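Long-range contacts in inositol-3-phosphate synthase (Caenorhabditis elegans, PDB 1VKO), which binds nicotinamide-adenine-dinucleotide in a Rossmann-type domain and belongs to the inositol-phosphate synthase family, here seen as an assembly of four chains: residues S157-S162 with V192-I197; L79-L84 with L246-T251; I161-L166 with R210-I215. All coordinates share one frame; numbering follows the deposited sequence.

Interaction 1: S157-S162 with V192-I197. With NAD (nicotinamide-adenine-dinucleotide), chain G.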
loop_
_atom_site.group_PDB
_atom_site.type_symbol
_atom_site.label_atom_id
_atom_site.label_comp_id
_atom_site.label_asym_id
_atom_site.label_seq_id
_atom_site.Cartn_x
_atom_site.Cartn_y
_atom_site.Cartn_z
ATOM N N SER A 157 -1.639 -38.215 15.664
ATOM C CA SER A 157 -1.387 -37.932 17.059
ATOM C C SER A 157 -0.156 -36.985 17.160
ATOM O O SER A 157 0.239 -36.354 16.162
ATOM C CB SER A 157 -1.101 -39.235 17.788
ATOM O OG SER A 157 -0.978 -38.995 19.177
ATOM N N GLY A 158 0.422 -36.893 18.352
ATOM C CA GLY A 158 1.653 -36.213 18.565
ATOM C C GLY A 158 1.832 -35.709 19.974
ATOM O O GLY A 158 1.177 -36.187 20.901
ATOM N N TRP A 159 2.729 -34.726 20.126
ATOM C CA TRP A 159 3.162 -34.293 21.448
ATOM C C TRP A 159 3.057 -32.797 21.684
ATOM O O TRP A 159 3.187 -32.001 20.761
ATOM C CB TRP A 159 4.599 -34.666 21.660
ATOM C CG TRP A 159 4.948 -36.104 21.449
ATOM C CD1 TRP A 159 5.036 -37.082 22.406
ATOM C CD2 TRP A 159 5.335 -36.710 20.214
ATOM N NE1 TRP A 159 5.422 -38.265 21.822
ATOM C CE2 TRP A 159 5.608 -38.068 20.481
ATOM C CE3 TRP A 159 5.443 -36.250 18.892
ATOM C CZ2 TRP A 159 6.016 -38.964 19.479
ATOM C CZ3 TRP A 159 5.877 -37.117 17.915
ATOM C CH2 TRP A 159 6.146 -38.471 18.209
ATOM N N ASP A 160 2.867 -32.411 22.932
ATOM C CA ASP A 160 2.917 -31.013 23.249
ATOM C C ASP A 160 3.304 -30.784 24.680
ATOM O O ASP A 160 2.783 -31.458 25.549
ATOM C CB ASP A 160 1.590 -30.337 22.966
ATOM C CG ASP A 160 1.765 -28.864 22.556
ATOM O OD1 ASP A 160 2.349 -28.093 23.318
ATOM O OD2 ASP A 160 1.368 -28.403 21.476
ATOM N N ILE A 161 4.215 -29.830 24.914
ATOM C CA ILE A 161 4.576 -29.420 26.275
ATOM C C ILE A 161 3.367 -28.833 27.040
ATOM O O ILE A 161 3.401 -28.722 28.265
ATOM C CB ILE A 161 5.758 -28.437 26.275
ATOM C CG1 ILE A 161 5.383 -27.122 25.562
ATOM C CG2 ILE A 161 7.010 -29.102 25.645
ATOM C CD1 ILE A 161 6.440 -25.951 25.682
ATOM N N SER A 162 2.302 -28.477 26.323
ATOM C CA SER A 162 1.054 -28.004 26.950
ATOM C C SER A 162 -0.005 -29.095 26.931
ATOM O O SER A 162 -0.266 -29.684 25.876
ATOM C CB SER A 162 0.489 -26.803 26.210
ATOM O OG SER A 162 -0.738 -26.440 26.834
ATOM N N VAL A 192 -5.808 -35.083 23.858
ATOM C CA VAL A 192 -4.836 -34.411 24.700
ATOM C C VAL A 192 -3.475 -34.926 24.255
ATOM O O VAL A 192 -3.246 -36.136 24.289
ATOM C CB VAL A 192 -5.062 -34.730 26.183
ATOM C CG1 VAL A 192 -3.899 -34.189 27.018
ATOM C CG2 VAL A 192 -6.380 -34.113 26.663
ATOM N N PRO A 193 -2.582 -34.033 23.822
ATOM C CA PRO A 193 -1.272 -34.452 23.310
ATOM C C PRO A 193 -0.439 -35.156 24.362
ATOM O O PRO A 193 -0.569 -34.860 25.545
ATOM C CB PRO A 193 -0.604 -33.124 22.963
ATOM C CG PRO A 193 -1.741 -32.178 22.739
ATOM C CD PRO A 193 -2.745 -32.560 23.770
ATOM N N LEU A 194 0.406 -36.085 23.916
ATOM C CA LEU A 194 1.392 -36.740 24.784
ATOM C C LEU A 194 2.388 -35.711 25.347
ATOM O O LEU A 194 2.584 -34.662 24.770
ATOM C CB LEU A 194 2.108 -37.874 24.023
ATOM C CG LEU A 194 1.222 -38.885 23.261
ATOM C CD1 LEU A 194 2.045 -39.780 22.377
ATOM C CD2 LEU A 194 0.409 -39.717 24.199
ATOM N N PRO A 195 2.959 -35.969 26.515
ATOM C CA PRO A 195 4.005 -35.083 27.039
ATOM C C PRO A 195 5.256 -35.120 26.193
ATOM O O PRO A 195 5.529 -36.123 25.533
ATOM C CB PRO A 195 4.258 -35.609 28.458
ATOM C CG PRO A 195 3.655 -36.944 28.510
ATOM C CD PRO A 195 2.597 -37.050 27.451
ATOM N N SER A 196 5.966 -33.999 26.136
ATOM C CA SER A 196 7.120 -33.902 25.260
ATOM C C SER A 196 8.393 -33.622 26.020
ATOM O O SER A 196 8.390 -33.455 27.237
ATOM C CB SER A 196 6.922 -32.792 24.216
ATOM O OG SER A 196 7.569 -33.153 23.009
ATOM N N ILE A 197 9.482 -33.538 25.265
ATOM C CA ILE A 197 10.791 -33.170 25.772
ATOM C C ILE A 197 10.727 -31.664 25.855
ATOM O O ILE A 197 10.288 -31.028 24.908
ATOM C CB ILE A 197 11.838 -33.609 24.743
ATOM C CG1 ILE A 197 11.740 -35.103 24.512
ATOM C CG2 ILE A 197 13.258 -33.249 25.167
ATOM C CD1 ILE A 197 12.570 -35.564 23.348
HETATM P PA NAD G . 2.252 -22.258 18.076
HETATM O O1A NAD G . 2.834 -21.637 19.253
HETATM O O2A NAD G . 0.809 -21.965 18.053
HETATM O O5B NAD G . 2.594 -23.806 18.140
HETATM C C5B NAD G . 3.680 -24.258 18.892
HETATM C C4B NAD G . 3.180 -25.377 19.786
HETATM O O4B NAD G . 4.252 -26.258 20.034
HETATM C C3B NAD G . 2.712 -24.877 21.123
HETATM O O3B NAD G . 1.619 -25.722 21.448
HETATM C C2B NAD G . 3.804 -25.219 22.098
HETATM O O2B NAD G . 3.122 -25.726 23.243
HETATM C C1B NAD G . 4.492 -26.391 21.405
HETATM N N9A NAD G . 5.911 -26.704 21.713
HETATM C C8A NAD G . 6.962 -25.876 21.965
HETATM N N7A NAD G . 8.051 -26.636 22.213
HETATM C C5A NAD G . 7.743 -27.944 22.133
HETATM C C6A NAD G . 8.463 -29.135 22.331
HETATM N N6A NAD G . 9.747 -29.170 22.724
HETATM N N1A NAD G . 7.806 -30.331 22.192
HETATM C C2A NAD G . 6.474 -30.365 21.899
HETATM N N3A NAD G . 5.790 -29.202 21.755
HETATM C C4A NAD G . 6.392 -27.998 21.852
HETATM O O3 NAD G . 2.983 -21.780 16.710
HETATM P PN NAD G . 2.398 -22.219 15.296
HETATM O O1N NAD G . 1.633 -23.476 15.510
HETATM O O2N NAD G . 1.717 -21.055 14.723
HETATM O O5D NAD G . 3.676 -22.686 14.412
HETATM C C5D NAD G . 4.652 -23.563 14.948
HETATM C C4D NAD G . 6.018 -23.499 14.240
HETATM O O4D NAD G . 5.851 -23.538 12.844
HETATM C C3D NAD G . 6.826 -22.232 14.546
HETATM O O3D NAD G . 8.171 -22.587 14.701
HETATM C C2D NAD G . 6.773 -21.464 13.250
HETATM O O2D NAD G . 7.908 -20.659 12.973
HETATM C C1D NAD G . 6.707 -22.587 12.251
HETATM N N1N NAD G . 6.239 -21.980 11.011
HETATM C C2N NAD G . 5.006 -21.409 10.958
HETATM C C3N NAD G . 4.599 -20.817 9.783
HETATM C C7N NAD G . 3.145 -20.562 9.658
HETATM O O7N NAD G . 2.378 -20.856 10.811
HETATM N N7N NAD G . 2.639 -20.108 8.504
HETATM C C4N NAD G . 5.427 -20.811 8.644
HETATM C C5N NAD G . 6.680 -21.378 8.726
HETATM C C6N NAD G . 7.091 -21.963 9.934
#
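The indole of W159 and the side chain of L194 cross at a slant, with W159 CD1 3.4 Å from L194 CB and the CD1 methyl of L194 near W159 NE1. A first torsion of -54° sets the indole beside its own backbone N, and the carbonyl O of P195 meets the ring edge near its plane, 3.3 Å from W159 CD1. The indole N-H is engaged by D230. Alongside this contact, W159 and L194 form a single backbone bridge. L194 N donates to G158 O, and D160 N donates to L194 O over 2.9 Å in an almost straight bond (167°) that arrives nearly end-on to the carbonyl. The ring of P193 packs its CB against D160 CB at 3.5 Å. The carboxylate of D160 grips the ribose of NAD: NAD O3B donates to D160 OD2, and NAD O2B lies so close to D160 OD1 that the exact length is doubtful. This is the two-pronged grip by which an acidic residue at the end of the second strand holds the adenosine ribose in many Rossmann folds. D160 OD1 also accepts from S162 N at 3.0 Å on its anti side, 24° out of the carboxylate plane, an Asx turn that gives the carboxylate a further tie to the backbone, while OD2 is further bonded to G85 N. The adenine is read by the partner segment, where S196 OG donates to NAD N1A at 2.9 Å and I197 O takes a weak bond from N6A. I161 lays CG2 against the base, 3.6 Å from NAD C6A. The contact lies at the C-terminal end of the edge strand 154-159 of the parallel sheet: this strand hydrogen-bonds to strand 77-82, helix 220-238 packs on W159 and L194, and F285 of helix 281-291 meets the indole edge-to-face.

Interaction 2: L79-L84 with L246-T251. With NAD (nicotinamide-adenine-dinucleotide), chain G.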
loop_
_atom_site.group_PDB
_atom_site.type_symbol
_atom_site.label_atom_id
_atom_site.label_comp_id
_atom_site.label_asym_id
_atom_site.label_seq_id
_atom_site.Cartn_x
_atom_site.Cartn_y
_atom_site.Cartn_z
ATOM N N LEU A 79 0.407 -39.794 11.104
ATOM C CA LEU A 79 1.236 -38.575 11.231
ATOM C C LEU A 79 1.303 -38.109 12.670
ATOM O O LEU A 79 0.255 -37.918 13.339
ATOM C CB LEU A 79 0.739 -37.421 10.300
ATOM C CG LEU A 79 1.426 -36.030 10.367
ATOM C CD1 LEU A 79 2.870 -36.111 9.906
ATOM C CD2 LEU A 79 0.708 -35.006 9.519
ATOM N N LEU A 80 2.539 -37.910 13.127
ATOM C CA LEU A 80 2.793 -37.460 14.479
ATOM C C LEU A 80 3.375 -36.062 14.503
ATOM O O LEU A 80 4.504 -35.831 14.018
ATOM C CB LEU A 80 3.785 -38.400 15.189
ATOM C CG LEU A 80 3.382 -39.822 15.512
ATOM C CD1 LEU A 80 4.626 -40.715 15.593
ATOM C CD2 LEU A 80 2.600 -39.840 16.799
ATOM N N LEU A 81 2.659 -35.125 15.122
ATOM C CA LEU A 81 3.155 -33.740 15.080
ATOM C C LEU A 81 3.755 -33.360 16.382
ATOM O O LEU A 81 3.170 -33.596 17.446
ATOM C CB LEU A 81 2.046 -32.757 14.696
ATOM C CG LEU A 81 1.252 -33.075 13.417
ATOM C CD1 LEU A 81 0.134 -32.094 13.127
ATOM C CD2 LEU A 81 2.187 -33.127 12.233
ATOM N N VAL A 82 4.921 -32.764 16.316
ATOM C CA VAL A 82 5.474 -32.128 17.502
ATOM C C VAL A 82 4.957 -30.716 17.532
ATOM O O VAL A 82 5.045 -29.973 16.531
ATOM C CB VAL A 82 6.993 -32.186 17.541
ATOM C CG1 VAL A 82 7.485 -31.829 18.936
ATOM C CG2 VAL A 82 7.469 -33.588 17.125
ATOM N N GLY A 83 4.388 -30.350 18.671
ATOM C CA GLY A 83 3.597 -29.133 18.757
ATOM C C GLY A 83 2.170 -29.431 18.302
ATOM O O GLY A 83 1.562 -28.635 17.619
ATOM N N LEU A 84 1.628 -30.582 18.672
ATOM C CA LEU A 84 0.275 -30.994 18.229
ATOM C C LEU A 84 -0.799 -30.035 18.687
ATOM O O LEU A 84 -1.832 -29.904 18.024
ATOM C CB LEU A 84 -0.075 -32.403 18.716
ATOM C CG LEU A 84 -1.496 -32.951 18.459
ATOM C CD1 LEU A 84 -1.731 -33.244 16.967
ATOM C CD2 LEU A 84 -1.812 -34.224 19.269
ATOM N N LEU A 246 6.560 -35.003 12.232
ATOM C CA LEU A 246 6.708 -33.660 11.683
ATOM C C LEU A 246 6.728 -32.622 12.789
ATOM O O LEU A 246 5.840 -32.596 13.668
ATOM C CB LEU A 246 5.586 -33.369 10.664
ATOM C CG LEU A 246 5.610 -32.047 9.906
ATOM C CD1 LEU A 246 5.039 -32.185 8.449
ATOM C CD2 LEU A 246 4.866 -30.970 10.717
ATOM N N TRP A 247 7.754 -31.775 12.738
ATOM C CA TRP A 247 7.942 -30.723 13.697
ATOM C C TRP A 247 7.193 -29.439 13.299
ATOM O O TRP A 247 7.519 -28.762 12.288
ATOM C CB TRP A 247 9.441 -30.429 13.846
ATOM C CG TRP A 247 9.708 -29.374 14.868
ATOM C CD1 TRP A 247 9.539 -28.018 14.722
ATOM C CD2 TRP A 247 10.158 -29.580 16.211
ATOM N NE1 TRP A 247 9.858 -27.376 15.894
ATOM C CE2 TRP A 247 10.239 -28.304 16.828
ATOM C CE3 TRP A 247 10.493 -30.722 16.973
ATOM C CZ2 TRP A 247 10.667 -28.135 18.154
ATOM C CZ3 TRP A 247 10.864 -30.557 18.294
ATOM C CH2 TRP A 247 10.975 -29.263 18.867
ATOM N N THR A 248 6.226 -29.092 14.127
ATOM C CA THR A 248 5.493 -27.854 14.009
ATOM C C THR A 248 5.270 -27.275 15.421
ATOM O O THR A 248 4.220 -26.690 15.720
ATOM C CB THR A 248 4.149 -28.047 13.227
ATOM O OG1 THR A 248 3.450 -26.800 13.181
ATOM C CG2 THR A 248 3.139 -29.009 13.945
ATOM N N ALA A 249 6.274 -27.462 16.280
ATOM C CA ALA A 249 6.380 -26.782 17.572
ATOM C C ALA A 249 7.238 -25.491 17.473
ATOM O O ALA A 249 7.674 -25.116 16.413
ATOM C CB ALA A 249 6.984 -27.749 18.600
ATOM N N ASN A 250 7.463 -24.798 18.577
ATOM C CA ASN A 250 8.131 -23.511 18.512
ATOM C C ASN A 250 9.525 -23.614 17.959
ATOM O O ASN A 250 10.227 -24.614 18.130
ATOM C CB ASN A 250 8.129 -22.789 19.852
ATOM C CG ASN A 250 6.732 -22.359 20.253
ATOM O OD1 ASN A 250 6.050 -23.070 21.013
ATOM N ND2 ASN A 250 6.242 -21.252 19.651
ATOM N N THR A 251 9.881 -22.577 17.214
ATOM C CA THR A 251 11.179 -22.422 16.656
ATOM C C THR A 251 12.157 -22.521 17.803
ATOM O O THR A 251 12.076 -21.731 18.739
ATOM C CB THR A 251 11.193 -21.023 16.030
ATOM O OG1 THR A 251 10.340 -21.070 14.903
ATOM C CG2 THR A 251 12.555 -20.688 15.429
HETATM P PA NAD G . 2.252 -22.258 18.076
HETATM O O1A NAD G . 2.834 -21.637 19.253
HETATM O O2A NAD G . 0.809 -21.965 18.053
HETATM O O5B NAD G . 2.594 -23.806 18.140
HETATM C C5B NAD G . 3.680 -24.258 18.892
HETATM C C4B NAD G . 3.180 -25.377 19.786
HETATM O O4B NAD G . 4.252 -26.258 20.034
HETATM C C3B NAD G . 2.712 -24.877 21.123
HETATM O O3B NAD G . 1.619 -25.722 21.448
HETATM C C2B NAD G . 3.804 -25.219 22.098
HETATM O O2B NAD G . 3.122 -25.726 23.243
HETATM C C1B NAD G . 4.492 -26.391 21.405
HETATM N N9A NAD G . 5.911 -26.704 21.713
HETATM C C8A NAD G . 6.962 -25.876 21.965
HETATM N N7A NAD G . 8.051 -26.636 22.213
HETATM C C5A NAD G . 7.743 -27.944 22.133
HETATM C C6A NAD G . 8.463 -29.135 22.331
HETATM N N6A NAD G . 9.747 -29.170 22.724
HETATM N N1A NAD G . 7.806 -30.331 22.192
HETATM C C2A NAD G . 6.474 -30.365 21.899
HETATM N N3A NAD G . 5.790 -29.202 21.755
HETATM C C4A NAD G . 6.392 -27.998 21.852
HETATM O O3 NAD G . 2.983 -21.780 16.710
HETATM P PN NAD G . 2.398 -22.219 15.296
HETATM O O1N NAD G . 1.633 -23.476 15.510
HETATM O O2N NAD G . 1.717 -21.055 14.723
HETATM O O5D NAD G . 3.676 -22.686 14.412
HETATM C C5D NAD G . 4.652 -23.563 14.948
HETATM C C4D NAD G . 6.018 -23.499 14.240
HETATM O O4D NAD G . 5.851 -23.538 12.844
HETATM C C3D NAD G . 6.826 -22.232 14.546
HETATM O O3D NAD G . 8.171 -22.587 14.701
HETATM C C2D NAD G . 6.773 -21.464 13.250
HETATM O O2D NAD G . 7.908 -20.659 12.973
HETATM C C1D NAD G . 6.707 -22.587 12.251
HETATM N N1N NAD G . 6.239 -21.980 11.011
HETATM C C2N NAD G . 5.006 -21.409 10.958
HETATM C C3N NAD G . 4.599 -20.817 9.783
HETATM C C7N NAD G . 3.145 -20.562 9.658
HETATM O O7N NAD G . 2.378 -20.856 10.811
HETATM N N7N NAD G . 2.639 -20.108 8.504
HETATM C C4N NAD G . 5.427 -20.811 8.644
HETATM C C5N NAD G . 6.680 -21.378 8.726
HETATM C C6N NAD G . 7.091 -21.963 9.934
HETATM O O HOH W 1 1.510 -26.423 16.238
#
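G83 and A249 bring their CA atoms within 3.8 Å, closer than the strand pairs before them, where two neighbouring parallel strands of the Rossmann fold end beside NAD. G83, which has no side chain, sits directly against A249, with G83 CA 3.7 Å from A249 CB; G83 CA also lies 3.2 Å from NAD O4B. Up to this point the pairing is regular and parallel. L246 N donates to L80 O and V82 N to L246 O, and T248 N continues the pattern to V82 O at 2.8 Å. L81 and L246 lie side by side on one face of the sheet, pointing the same way, with L81 CD2 3.8 Å from L246 CB; L79 CD1 joins from an oblique direction. I448 of helix 440-458 touches L79, and L451 touches L246. On the face of V82 and W247 the two side chains are set aslant, and V82 CG1 touches W247 CZ3 at 3.7 Å. With CG1 opposite the backbone N (chi1 -166°), the same V82 CG1 also reaches the adenine, 3.5 Å from NAD C2A. A249 CB lies over one indole face, near its rim, and contacts the base as well. A water lies within hydrogen-bonding distance of both G83 O and T248 O and bridges them, between the two loops that follow the strands. Beyond A249 the segment follows the dinucleotide, and T251 OG1 shares a hydrogen bond with NAD O3D at 2.7 Å, while O3D also donates to A249 O.

Interaction 3: I161-L166 with R210-I215. With NAD (nicotinamide-adenine-dinucleotide), chain G.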
loop_
_atom_site.group_PDB
_atom_site.type_symbol
_atom_site.label_atom_id
_atom_site.label_comp_id
_atom_site.label_asym_id
_atom_site.label_seq_id
_atom_site.Cartn_x
_atom_site.Cartn_y
_atom_site.Cartn_z
ATOM N N ILE A 161 4.215 -29.830 24.914
ATOM C CA ILE A 161 4.576 -29.420 26.275
ATOM C C ILE A 161 3.367 -28.833 27.040
ATOM O O ILE A 161 3.401 -28.722 28.265
ATOM C CB ILE A 161 5.758 -28.437 26.275
ATOM C CG1 ILE A 161 5.383 -27.122 25.562
ATOM C CG2 ILE A 161 7.010 -29.102 25.645
ATOM C CD1 ILE A 161 6.440 -25.951 25.682
ATOM N N SER A 162 2.302 -28.477 26.323
ATOM C CA SER A 162 1.054 -28.004 26.950
ATOM C C SER A 162 -0.005 -29.095 26.931
ATOM O O SER A 162 -0.266 -29.684 25.876
ATOM C CB SER A 162 0.489 -26.803 26.210
ATOM O OG SER A 162 -0.738 -26.440 26.834
ATOM N N ASP A 163 -0.641 -29.358 28.063
ATOM C CA ASP A 163 -1.583 -30.492 28.098
ATOM C C ASP A 163 -3.002 -30.186 27.610
ATOM O O ASP A 163 -3.853 -31.103 27.548
ATOM C CB ASP A 163 -1.603 -31.182 29.476
ATOM C CG ASP A 163 -2.232 -30.331 30.540
ATOM O OD1 ASP A 163 -2.406 -29.112 30.310
ATOM O OD2 ASP A 163 -2.585 -30.797 31.639
ATOM N N SER A 164 -3.265 -28.912 27.282
ATOM C CA SER A 164 -4.550 -28.482 26.739
ATOM C C SER A 164 -5.033 -29.416 25.654
ATOM O O SER A 164 -4.255 -29.788 24.758
ATOM C CB SER A 164 -4.437 -27.080 26.164
ATOM O OG SER A 164 -4.068 -26.170 27.181
ATOM N N ASN A 165 -6.308 -29.790 25.729
ATOM C CA ASN A 165 -6.929 -30.652 24.714
ATOM C C ASN A 165 -7.203 -29.821 23.467
ATOM O O ASN A 165 -7.341 -28.605 23.550
ATOM C CB ASN A 165 -8.252 -31.249 25.233
ATOM C CG ASN A 165 -9.291 -30.185 25.503
ATOM O OD1 ASN A 165 -9.893 -29.623 24.564
ATOM N ND2 ASN A 165 -9.479 -29.856 26.778
ATOM N N LEU A 166 -7.352 -30.494 22.333
ATOM C CA LEU A 166 -7.426 -29.852 21.038
ATOM C C LEU A 166 -8.623 -28.939 20.844
ATOM O O LEU A 166 -8.673 -28.184 19.865
ATOM C CB LEU A 166 -7.329 -30.900 19.914
ATOM C CG LEU A 166 -5.958 -31.569 19.758
ATOM C CD1 LEU A 166 -5.633 -31.849 18.318
ATOM C CD2 LEU A 166 -4.841 -30.721 20.339
ATOM N N ARG A 210 3.772 -22.135 29.881
ATOM C CA ARG A 210 2.934 -23.010 29.052
ATOM C C ARG A 210 3.281 -24.496 29.221
ATOM O O ARG A 210 2.480 -25.380 28.894
ATOM C CB ARG A 210 3.052 -22.586 27.580
ATOM C CG ARG A 210 2.288 -23.415 26.561
ATOM C CD ARG A 210 2.763 -23.219 25.132
ATOM N NE ARG A 210 1.939 -22.233 24.447
ATOM C CZ ARG A 210 0.871 -22.512 23.707
ATOM N NH1 ARG A 210 0.482 -23.776 23.537
ATOM N NH2 ARG A 210 0.197 -21.515 23.132
ATOM N N ALA A 211 4.463 -24.764 29.756
ATOM C CA ALA A 211 5.019 -26.098 29.746
ATOM C C ALA A 211 4.642 -26.881 31.001
ATOM O O ALA A 211 5.346 -26.802 32.015
ATOM C CB ALA A 211 6.528 -26.020 29.571
ATOM N N ASN A 212 3.520 -27.615 30.927
ATOM C CA ASN A 212 3.022 -28.387 32.035
ATOM C C ASN A 212 2.794 -29.865 31.681
ATOM O O ASN A 212 2.139 -30.587 32.417
ATOM C CB ASN A 212 1.735 -27.746 32.550
ATOM C CG ASN A 212 0.503 -28.073 31.690
ATOM O OD1 ASN A 212 0.602 -28.610 30.577
ATOM N ND2 ASN A 212 -0.665 -27.758 32.222
ATOM N N ASN A 213 3.333 -30.290 30.543
ATOM C CA ASN A 213 3.159 -31.633 29.976
ATOM C C ASN A 213 4.535 -32.114 29.485
ATOM O O ASN A 213 4.736 -32.291 28.288
ATOM C CB ASN A 213 2.181 -31.549 28.791
ATOM C CG ASN A 213 1.524 -32.866 28.444
ATOM O OD1 ASN A 213 1.304 -33.710 29.302
ATOM N ND2 ASN A 213 1.175 -33.038 27.162
ATOM N N VAL A 214 5.489 -32.301 30.405
ATOM C CA VAL A 214 6.853 -32.709 30.028
ATOM C C VAL A 214 7.345 -34.041 30.594
ATOM O O VAL A 214 7.056 -34.385 31.739
ATOM C CB VAL A 214 7.920 -31.561 30.244
ATOM C CG1 VAL A 214 7.269 -30.175 30.204
ATOM C CG2 VAL A 214 8.722 -31.741 31.491
ATOM N N ILE A 215 8.095 -34.777 29.773
ATOM C CA ILE A 215 8.743 -36.032 30.185
ATOM C C ILE A 215 9.695 -35.718 31.350
ATOM O O ILE A 215 10.528 -34.839 31.202
ATOM C CB ILE A 215 9.603 -36.649 28.998
ATOM C CG1 ILE A 215 8.890 -36.647 27.631
ATOM C CG2 ILE A 215 10.128 -38.025 29.347
ATOM C CD1 ILE A 215 7.628 -37.362 27.586
HETATM P PA NAD G . 2.252 -22.258 18.076
HETATM O O1A NAD G . 2.834 -21.637 19.253
HETATM O O2A NAD G . 0.809 -21.965 18.053
HETATM O O5B NAD G . 2.594 -23.806 18.140
HETATM C C5B NAD G . 3.680 -24.258 18.892
HETATM C C4B NAD G . 3.180 -25.377 19.786
HETATM O O4B NAD G . 4.252 -26.258 20.034
HETATM C C3B NAD G . 2.712 -24.877 21.123
HETATM O O3B NAD G . 1.619 -25.722 21.448
HETATM C C2B NAD G . 3.804 -25.219 22.098
HETATM O O2B NAD G . 3.122 -25.726 23.243
HETATM C C1B NAD G . 4.492 -26.391 21.405
HETATM N N9A NAD G . 5.911 -26.704 21.713
HETATM C C8A NAD G . 6.962 -25.876 21.965
HETATM N N7A NAD G . 8.051 -26.636 22.213
HETATM C C5A NAD G . 7.743 -27.944 22.133
HETATM C C6A NAD G . 8.463 -29.135 22.331
HETATM N N6A NAD G . 9.747 -29.170 22.724
HETATM N N1A NAD G . 7.806 -30.331 22.192
HETATM C C2A NAD G . 6.474 -30.365 21.899
HETATM N N3A NAD G . 5.790 -29.202 21.755
HETATM C C4A NAD G . 6.392 -27.998 21.852
HETATM O O3 NAD G . 2.983 -21.780 16.710
HETATM P PN NAD G . 2.398 -22.219 15.296
HETATM O O1N NAD G . 1.633 -23.476 15.510
HETATM O O2N NAD G . 1.717 -21.055 14.723
HETATM O O5D NAD G . 3.676 -22.686 14.412
HETATM C C5D NAD G . 4.652 -23.563 14.948
HETATM C C4D NAD G . 6.018 -23.499 14.240
HETATM O O4D NAD G . 5.851 -23.538 12.844
HETATM C C3D NAD G . 6.826 -22.232 14.546
HETATM O O3D NAD G . 8.171 -22.587 14.701
HETATM C C2D NAD G . 6.773 -21.464 13.250
HETATM O O2D NAD G . 7.908 -20.659 12.973
HETATM C C1D NAD G . 6.707 -22.587 12.251
HETATM N N1N NAD G . 6.239 -21.980 11.011
HETATM C C2N NAD G . 5.006 -21.409 10.958
HETATM C C3N NAD G . 4.599 -20.817 9.783
HETATM C C7N NAD G . 3.145 -20.562 9.658
HETATM O O7N NAD G . 2.378 -20.856 10.811
HETATM N N7N NAD G . 2.639 -20.108 8.504
HETATM C C4N NAD G . 5.427 -20.811 8.644
HETATM C C5N NAD G . 6.680 -21.378 8.726
HETATM C C6N NAD G . 7.091 -21.963 9.934
#
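I161 spreads its side chain between A211 and the adenosine of NAD: I161 CD1 lies 3.9 Å from A211 CB and 3.8 Å from NAD C8A. Its first torsion of 64° places CG1 between the backbone N and the carbonyl carbon, and from there the chain runs along the nucleoside. The carbonyl O of I161 accepts from both N212 N and N213 N, two bent and weak bonds, so consecutive amides of the second loop close on one oxygen. N213 CB packs by D163, while its ND2 turns to D160 O and P193 O. The side chains of D163 and N212 meet nearly at right angles, their carboxylate and amide planes 86° apart. N212 OD1 accepts from D163 N at 2.9 Å, in the carbonyl plane, and N212 ND2 returns a weak bond to D163 OD1. R210 runs past S162, with R210 CG 3.9 Å from S162 CB, then bends at chi3 (-96°) so that the guanidinium lies with one face over NAD C3B. R210 NH1 donates weakly to NAD O2B at 3.3 Å. NH1 also approaches that of R172, which is bound to S162 OG. The bonds between the loops involve residues just after R210, whose own side chain meets the ribose through weak contacts. Its positive charge would probably attract the ribose hydroxyl oxygens, while nearby R172, of like charge, would probably oppose it.

Overall arrangement
All three contacts border the NAD pocket on the same side of the chain's centre. Interactions 1 and 2 have centres about 9 Å apart and join through the parallel sheet, where S157 O and W159 O probably accept from L81 N and G83 N, each at 2.9 Å. Interaction 3 lies about 6 Å from interaction 1, centre to centre, shares I161 and S162 with it, and is tied to it by a probable bond from N213 ND2 to D160 O at 2.8 Å. Interactions 2 and 3 are about 13 Å apart between centres and touch lightly at L84 and L166. Along the chain, interactions 1 and 3 are both nested within the loop closed by interaction 2.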